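Local coordinates for fibronectin-binding protein (Streptococcus pyogenes, PDB 5A0L) that binds fibronectin and attaches covalently to the host through an internal thioester in its N-terminal adhesin domain, at residues Y32-V37 / N122-T127. Sequence-based numbering, arbitrary orientation.
With ZN (zinc ion), chain C.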
loop_
_atom_site.group_PDB
_atom_site.type_symbol
_atom_site.label_atom_id
_atom_site.label_comp_id
_atom_site.label_asym_id
_atom_site.label_seq_id
_atom_site.Cartn_x
_atom_site.Cartn_y
_atom_site.Cartn_z
ATOM N N TYR A 32 -12.484 0.952 3.947
ATOM C CA TYR A 32 -11.240 1.445 4.506
ATOM C C TYR A 32 -10.452 0.397 5.276
ATOM O O TYR A 32 -11.018 -0.452 5.957
ATOM C CB TYR A 32 -11.461 2.624 5.445
ATOM C CG TYR A 32 -12.053 3.864 4.803
ATOM C CD1 TYR A 32 -11.548 4.379 3.607
ATOM C CD2 TYR A 32 -13.059 4.563 5.418
ATOM C CE1 TYR A 32 -12.046 5.526 3.031
ATOM C CE2 TYR A 32 -13.583 5.702 4.846
ATOM C CZ TYR A 32 -13.066 6.180 3.654
ATOM O OH TYR A 32 -13.634 7.280 3.090
ATOM N N HIS A 33 -9.140 0.504 5.138
ATOM C CA HIS A 33 -8.169 -0.190 5.951
ATOM C C HIS A 33 -7.032 0.786 6.282
ATOM O O HIS A 33 -6.819 1.785 5.554
ATOM C CB HIS A 33 -7.605 -1.440 5.238
ATOM C CG HIS A 33 -8.647 -2.441 4.877
ATOM N ND1 HIS A 33 -9.317 -2.410 3.678
ATOM C CD2 HIS A 33 -9.195 -3.452 5.587
ATOM C CE1 HIS A 33 -10.198 -3.390 3.640
ATOM N NE2 HIS A 33 -10.154 -4.032 4.790
ATOM N N ASN A 34 -6.275 0.500 7.333
ATOM C CA ASN A 34 -5.108 1.304 7.655
ATOM C C ASN A 34 -4.080 0.383 8.270
ATOM O O ASN A 34 -4.018 0.176 9.482
ATOM C CB ASN A 34 -5.489 2.473 8.562
ATOM C CG ASN A 34 -4.341 3.427 8.756
ATOM O OD1 ASN A 34 -3.202 3.128 8.409
ATOM N ND2 ASN A 34 -4.641 4.595 9.267
ATOM N N LEU A 35 -3.329 -0.264 7.385
ATOM C CA LEU A 35 -2.424 -1.324 7.809
ATOM C C LEU A 35 -1.130 -0.799 8.372
ATOM O O LEU A 35 -0.546 0.176 7.844
ATOM C CB LEU A 35 -2.104 -2.287 6.647
ATOM C CG LEU A 35 -3.338 -2.873 5.958
ATOM C CD1 LEU A 35 -2.895 -3.847 4.873
ATOM C CD2 LEU A 35 -4.296 -3.529 6.944
ATOM N N LYS A 36 -0.651 -1.446 9.428
ATOM C CA LYS A 36 0.597 -1.145 10.105
ATOM C C LYS A 36 1.384 -2.397 10.382
ATOM O O LYS A 36 0.798 -3.483 10.486
ATOM C CB LYS A 36 0.363 -0.431 11.458
ATOM C CG LYS A 36 -0.618 0.728 11.444
ATOM C CD LYS A 36 -0.113 1.979 10.739
ATOM C CE LYS A 36 -1.090 3.134 10.997
ATOM N NZ LYS A 36 -0.789 4.340 10.246
ATOM N N VAL A 37 2.682 -2.244 10.558
ATOM C CA VAL A 37 3.536 -3.283 11.097
ATOM C C VAL A 37 4.362 -2.723 12.255
ATOM O O VAL A 37 4.772 -1.554 12.258
ATOM C CB VAL A 37 4.494 -3.898 10.043
ATOM C CG1 VAL A 37 3.694 -4.610 8.955
ATOM C CG2 VAL A 37 5.417 -2.866 9.423
ATOM N N ASN A 122 -8.876 8.106 2.761
ATOM C CA ASN A 122 -9.046 8.176 1.310
ATOM C C ASN A 122 -7.699 8.161 0.554
ATOM O O ASN A 122 -7.629 7.607 -0.551
ATOM C CB ASN A 122 -9.848 9.417 0.918
ATOM C CG ASN A 122 -11.291 9.346 1.350
ATOM O OD1 ASN A 122 -11.872 8.266 1.424
ATOM N ND2 ASN A 122 -11.889 10.518 1.625
ATOM N N ALA A 123 -6.681 8.767 1.143
ATOM C CA ALA A 123 -5.361 8.819 0.527
ATOM C C ALA A 123 -4.759 7.413 0.531
ATOM O O ALA A 123 -4.103 6.994 -0.452
ATOM C CB ALA A 123 -4.480 9.809 1.240
ATOM N N ILE A 124 -4.919 6.696 1.641
ATOM C CA ILE A 124 -4.491 5.282 1.708
ATOM C C ILE A 124 -5.243 4.491 0.630
ATOM O O ILE A 124 -4.637 3.690 -0.087
ATOM C CB ILE A 124 -4.762 4.737 3.122
ATOM C CG1 ILE A 124 -3.802 5.364 4.132
ATOM C CG2 ILE A 124 -4.637 3.215 3.158
ATOM C CD1 ILE A 124 -4.175 5.138 5.576
ATOM N N LEU A 125 -6.534 4.704 0.504
ATOM C CA LEU A 125 -7.332 3.965 -0.465
ATOM C C LEU A 125 -6.855 4.215 -1.895
ATOM O O LEU A 125 -6.757 3.266 -2.706
ATOM C CB LEU A 125 -8.806 4.282 -0.281
ATOM C CG LEU A 125 -9.798 3.572 -1.164
ATOM C CD1 LEU A 125 -9.685 2.056 -1.042
ATOM C CD2 LEU A 125 -11.209 4.065 -0.762
ATOM N N VAL A 126 -6.582 5.469 -2.228
ATOM C CA VAL A 126 -6.030 5.787 -3.553
ATOM C C VAL A 126 -4.691 5.095 -3.775
ATOM O O VAL A 126 -4.474 4.454 -4.822
ATOM C CB VAL A 126 -5.910 7.303 -3.741
ATOM C CG1 VAL A 126 -5.097 7.657 -4.974
ATOM C CG2 VAL A 126 -7.276 7.939 -3.815
ATOM N N THR A 127 -3.796 5.214 -2.823
ATOM C CA THR A 127 -2.467 4.650 -2.970
ATOM C C THR A 127 -2.547 3.136 -3.104
ATOM O O THR A 127 -1.834 2.526 -3.909
ATOM C CB THR A 127 -1.565 5.049 -1.799
ATOM O OG1 THR A 127 -1.571 6.488 -1.647
ATOM C CG2 THR A 127 -0.154 4.615 -2.003
HETATM ZN ZN ZN C . -11.623 -5.571 5.297
HETATM O O HOH W 1 -13.305 -4.540 4.357
HETATM O O HOH W 2 -13.108 -7.093 5.709
HETATM O O HOH W 3 -11.257 -6.779 3.628
HETATM O O HOH W 4 -12.248 -4.696 7.116
HETATM O O HOH W 5 -10.348 -6.833 6.354
#
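Tyr32 reaches across to helix 120-135 and gives its phenol hydrogen to the side-chain carbonyl of Asn122, 2.6 Å from OH to OD1. The acceptor lies at the ring edge, while the donor is tilted 26° from the carbonyl plane; ring and amide are turned 51° apart. The amide is gripped at both ends, since Asn122 ND2 bonds to Gln160 OE1.

The rest is van der Waals contact. Leu125 CD2 meets Tyr32 CE1 obliquely at 4.1 Å, the one apolar pair. The methyls of Ile124 lie against polar groups: with CG2 anti to its backbone N and CG1 beside it (chi1 -70°), the two arms part, CG2 meeting His33 O at 3.5 Å and CD1 touching the amide of Asn34, 3.6 Å from OD1. That OD1 accepts from Gln46 NE2 and, weakly, from Lys36 NZ.

In one of two conformers, His33 NE2 binds the zinc ion at 2.2 Å, with five waters completing six ligands and Phe56 stacked on the imidazole.

The contact sets loop 32-34 of this thioester domain, just ahead of strand 35-39, against the helix; that strand lies between barrel strands 19-23 and 45-49, Ile124 also packs on Tyr48, and helix 158-172 covers Val126.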